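Local coordinates for protein sortase (Actinomyces oris, PDB 5UTT) that probably acts as a class E-like cysteine transpeptidase, joining sorted surface proteins to the cell envelope of this Gram-positive bacterium, at residues A[22-32]-A[44-55]. Sequence-based numbering, arbitrary orientation.
Sequences QVGYGETIGML and NMPIMEGTGSDV
Tyr-25 meets the loop after strand 45-49 with both its ring and its hydroxyl. CG lies anti to the backbone N (chi1 -172°), which swings the ring back toward residues 49-55 although CB points away from them: Glu-49 O sits 4.0 Å above the ring plane, over its centre, while the Asp-54 carboxylate reaches the ring edge, its plane turned 43° from the ring. Tyr-25 OH donates to the syn lone pair of Asp-54 OD1 at 2.8 Å and accepts a weak, bent bond from N of Gly-52, the helix N-cap residue. CE2 of Tyr-25 comes within 3.4 Å of CA of Gly-50, a close fit against a residue lacking a side chain. Val-55 CG2 adds an apolar contact.

Beyond this loop the strands form the first hairpin of the eight-stranded sortase beta-barrel, antiparallel and interrupted by a classic bulge: Ile-29 N and Gly-30 N both point to Ile-47 O, the first at 2.7 Å and nearly straight (171°), the second weakly at 3.4 Å. On the face that carries Ile-47 and Leu-32, Ile-47 CD1 packs 4.0 Å from Leu-32 CB; Phe-76 of strand 74-79 touches both Ile-29 and Ile-47. Glu-49, bent at chi2, passes beside the carbonyls of Val-23 and Gly-24; its OE1 is hydrogen-bonded to His-63 ND1 and, at 2.9 Å, takes a hydrogen bond from a water that accepts from Val-23 N.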
loop_
_atom_site.group_PDB
_atom_site.type_symbol
_atom_site.label_atom_id
_atom_site.label_comp_id
_atom_site.label_asym_id
_atom_site.label_seq_id
_atom_site.Cartn_x
_atom_site.Cartn_y
_atom_site.Cartn_z
ATOM N N GLN A 22 -4.663 13.769 -7.395
ATOM C CA GLN A 22 -4.256 14.145 -6.039
ATOM C C GLN A 22 -5.413 14.771 -5.278
ATOM O O GLN A 22 -6.172 15.571 -5.820
ATOM C CB GLN A 22 -3.072 15.113 -6.097
ATOM C CG GLN A 22 -2.539 15.604 -4.758
ATOM C CD GLN A 22 -1.201 16.299 -4.927
ATOM O OE1 GLN A 22 -0.834 16.670 -6.041
ATOM N NE2 GLN A 22 -0.438 16.417 -3.847
ATOM N N VAL A 23 -5.535 14.409 -4.015
ATOM C CA VAL A 23 -6.590 14.937 -3.134
ATOM C C VAL A 23 -5.935 15.705 -1.978
ATOM O O VAL A 23 -4.713 15.601 -1.749
ATOM C CB VAL A 23 -7.515 13.812 -2.569
ATOM C CG1 VAL A 23 -8.244 13.086 -3.678
ATOM C CG2 VAL A 23 -6.743 12.829 -1.674
ATOM N N GLY A 24 -6.757 16.453 -1.231
ATOM C CA GLY A 24 -6.257 17.203 -0.077
ATOM C C GLY A 24 -5.904 16.347 1.137
ATOM O O GLY A 24 -6.386 15.208 1.302
ATOM N N TYR A 25 -5.086 16.913 2.019
ATOM C CA TYR A 25 -4.622 16.195 3.209
ATOM C C TYR A 25 -5.787 15.641 4.020
ATOM O O TYR A 25 -6.770 16.339 4.282
ATOM C CB TYR A 25 -3.756 17.105 4.083
ATOM C CG TYR A 25 -3.095 16.386 5.234
ATOM C CD1 TYR A 25 -3.769 16.158 6.428
ATOM C CD2 TYR A 25 -1.810 15.930 5.131
ATOM C CE1 TYR A 25 -3.170 15.507 7.490
ATOM C CE2 TYR A 25 -1.201 15.266 6.164
ATOM C CZ TYR A 25 -1.888 15.053 7.349
ATOM O OH TYR A 25 -1.269 14.411 8.362
ATOM N N GLY A 26 -5.697 14.369 4.362
ATOM C CA GLY A 26 -6.692 13.692 5.153
ATOM C C GLY A 26 -7.913 13.189 4.402
ATOM O O GLY A 26 -8.740 12.541 5.007
ATOM N N GLU A 27 -7.996 13.418 3.088
ATOM C CA GLU A 27 -9.121 12.931 2.292
ATOM C C GLU A 27 -8.825 11.487 1.886
ATOM O O GLU A 27 -7.659 11.087 1.777
ATOM C CB GLU A 27 -9.316 13.784 1.058
ATOM C CG GLU A 27 -9.493 15.247 1.436
ATOM C CD GLU A 27 -9.795 16.162 0.271
ATOM O OE1 GLU A 27 -9.296 15.946 -0.863
ATOM O OE2 GLU A 27 -10.555 17.127 0.502
ATOM N N THR A 28 -9.876 10.704 1.685
ATOM C CA THR A 28 -9.711 9.255 1.441
ATOM C C THR A 28 -9.448 9.006 -0.049
ATOM O O THR A 28 -10.096 9.624 -0.921
ATOM C CB THR A 28 -10.921 8.471 1.927
ATOM O OG1 THR A 28 -11.110 8.736 3.340
ATOM C CG2 THR A 28 -10.766 6.967 1.727
ATOM N N ILE A 29 -8.498 8.131 -0.299
ATOM C CA ILE A 29 -8.092 7.735 -1.681
ATOM C C ILE A 29 -8.748 6.398 -2.028
ATOM O O ILE A 29 -9.124 6.136 -3.190
ATOM C CB ILE A 29 -6.568 7.580 -1.761
ATOM C CG1 ILE A 29 -5.855 8.864 -1.323
ATOM C CG2 ILE A 29 -6.166 7.163 -3.189
ATOM C CD1 ILE A 29 -4.338 8.805 -1.359
ATOM N N GLY A 30 -8.866 5.500 -1.050
ATOM C CA GLY A 30 -9.355 4.156 -1.363
ATOM C C GLY A 30 -9.265 3.275 -0.143
ATOM O O GLY A 30 -9.147 3.794 0.983
ATOM N N MET A 31 -9.357 1.961 -0.370
ATOM C CA MET A 31 -9.140 0.957 0.695
ATOM C C MET A 31 -8.054 -0.023 0.336
ATOM O O MET A 31 -7.854 -0.353 -0.887
ATOM C CB MET A 31 -10.423 0.197 1.033
ATOM C CG MET A 31 -11.344 0.927 1.983
ATOM S SD MET A 31 -12.883 -0.006 2.128
ATOM C CE MET A 31 -13.436 0.665 3.693
ATOM N N LEU A 32 -7.272 -0.401 1.341
ATOM C CA LEU A 32 -6.249 -1.397 1.149
ATOM C C LEU A 32 -6.788 -2.770 1.502
ATOM O O LEU A 32 -7.283 -2.983 2.600
ATOM C CB LEU A 32 -5.028 -1.114 2.018
ATOM C CG LEU A 32 -3.803 -2.013 1.901
ATOM C CD1 LEU A 32 -3.146 -1.905 0.519
ATOM C CD2 LEU A 32 -2.821 -1.687 3.020
ATOM N N ASN A 44 -9.810 -3.960 5.535
ATOM C CA ASN A 44 -10.497 -2.979 4.723
ATOM C C ASN A 44 -10.026 -1.599 5.099
ATOM O O ASN A 44 -10.805 -0.682 5.304
ATOM C CB ASN A 44 -12.023 -3.134 4.806
ATOM C CG ASN A 44 -12.584 -2.849 6.176
ATOM O OD1 ASN A 44 -11.899 -2.906 7.182
ATOM N ND2 ASN A 44 -13.858 -2.485 6.204
ATOM N N MET A 45 -8.703 -1.489 5.140
ATOM C CA MET A 45 -8.058 -0.356 5.707
ATOM C C MET A 45 -8.164 0.836 4.810
ATOM O O MET A 45 -7.721 0.774 3.626
ATOM C CB MET A 45 -6.597 -0.734 5.964
ATOM C CG MET A 45 -5.804 0.287 6.733
ATOM S SD MET A 45 -4.194 -0.378 7.196
ATOM C CE MET A 45 -3.516 0.887 8.284
ATOM N N PRO A 46 -8.726 1.938 5.289
ATOM C CA PRO A 46 -8.784 3.141 4.413
ATOM C C PRO A 46 -7.384 3.673 4.160
ATOM O O PRO A 46 -6.507 3.552 5.023
ATOM C CB PRO A 46 -9.594 4.164 5.230
ATOM C CG PRO A 46 -10.091 3.402 6.396
ATOM C CD PRO A 46 -9.230 2.244 6.638
ATOM N N ILE A 47 -7.173 4.183 2.938
ATOM C CA ILE A 47 -6.010 4.928 2.589
ATOM C C ILE A 47 -6.344 6.401 2.438
ATOM O O ILE A 47 -7.210 6.777 1.626
ATOM C CB ILE A 47 -5.397 4.432 1.253
ATOM C CG1 ILE A 47 -5.126 2.914 1.307
ATOM C CG2 ILE A 47 -4.099 5.181 1.010
ATOM C CD1 ILE A 47 -4.819 2.297 -0.079
ATOM N N MET A 48 -5.622 7.234 3.167
ATOM C CA MET A 48 -5.847 8.699 3.138
ATOM C C MET A 48 -4.602 9.465 2.760
ATOM O O MET A 48 -3.490 8.985 2.986
ATOM C CB MET A 48 -6.413 9.195 4.492
ATOM C CG MET A 48 -7.774 8.668 4.782
ATOM S SD MET A 48 -8.156 9.005 6.514
ATOM C CE MET A 48 -9.549 7.927 6.750
ATOM N N GLU A 49 -4.761 10.661 2.203
ATOM C CA GLU A 49 -3.626 11.521 1.915
ATOM C C GLU A 49 -2.943 11.987 3.195
ATOM O O GLU A 49 -3.603 12.448 4.130
ATOM C CB GLU A 49 -4.067 12.692 1.037
ATOM C CG GLU A 49 -2.969 13.657 0.629
ATOM C CD GLU A 49 -2.015 13.106 -0.421
ATOM O OE1 GLU A 49 -2.146 11.921 -0.831
ATOM O OE2 GLU A 49 -1.111 13.861 -0.792
ATOM N N GLY A 50 -1.625 11.865 3.264
ATOM C CA GLY A 50 -0.868 12.387 4.426
ATOM C C GLY A 50 -0.492 11.351 5.442
ATOM O O GLY A 50 -1.132 10.269 5.539
ATOM N N THR A 51 0.566 11.629 6.197
ATOM C CA THR A 51 1.146 10.600 7.071
ATOM C C THR A 51 1.261 11.052 8.498
ATOM O O THR A 51 1.947 10.405 9.271
ATOM C CB THR A 51 2.537 10.158 6.650
ATOM O OG1 THR A 51 3.435 11.296 6.614
ATOM C CG2 THR A 51 2.455 9.434 5.285
ATOM N N GLY A 52 0.590 12.132 8.826
ATOM C CA GLY A 52 0.472 12.531 10.223
ATOM C C GLY A 52 -0.277 11.524 11.070
ATOM O O GLY A 52 -1.038 10.681 10.569
ATOM N N SER A 53 -0.129 11.655 12.395
ATOM C CA SER A 53 -0.902 10.812 13.332
ATOM C C SER A 53 -2.412 11.040 13.262
ATOM O O SER A 53 -3.182 10.147 13.586
ATOM C CB SER A 53 -0.407 11.014 14.759
ATOM O OG SER A 53 0.873 10.402 14.904
ATOM N N ASP A 54 -2.834 12.210 12.827
ATOM C CA ASP A 54 -4.247 12.473 12.590
ATOM C C ASP A 54 -4.861 11.570 11.527
ATOM O O ASP A 54 -6.066 11.390 11.496
ATOM C CB ASP A 54 -4.527 13.959 12.280
ATOM C CG ASP A 54 -3.705 14.510 11.102
ATOM O OD1 ASP A 54 -2.846 13.787 10.545
ATOM O OD2 ASP A 54 -3.883 15.706 10.778
ATOM N N VAL A 55 -4.017 11.000 10.659
ATOM C CA VAL A 55 -4.436 10.009 9.665
ATOM C C VAL A 55 -4.196 8.579 10.187
ATOM O O VAL A 55 -5.094 7.749 10.235
ATOM C CB VAL A 55 -3.658 10.247 8.349
ATOM C CG1 VAL A 55 -3.932 9.126 7.368
ATOM C CG2 VAL A 55 -3.981 11.630 7.755
HETATM O O HOH W 1 -3.568 11.943 -3.355
#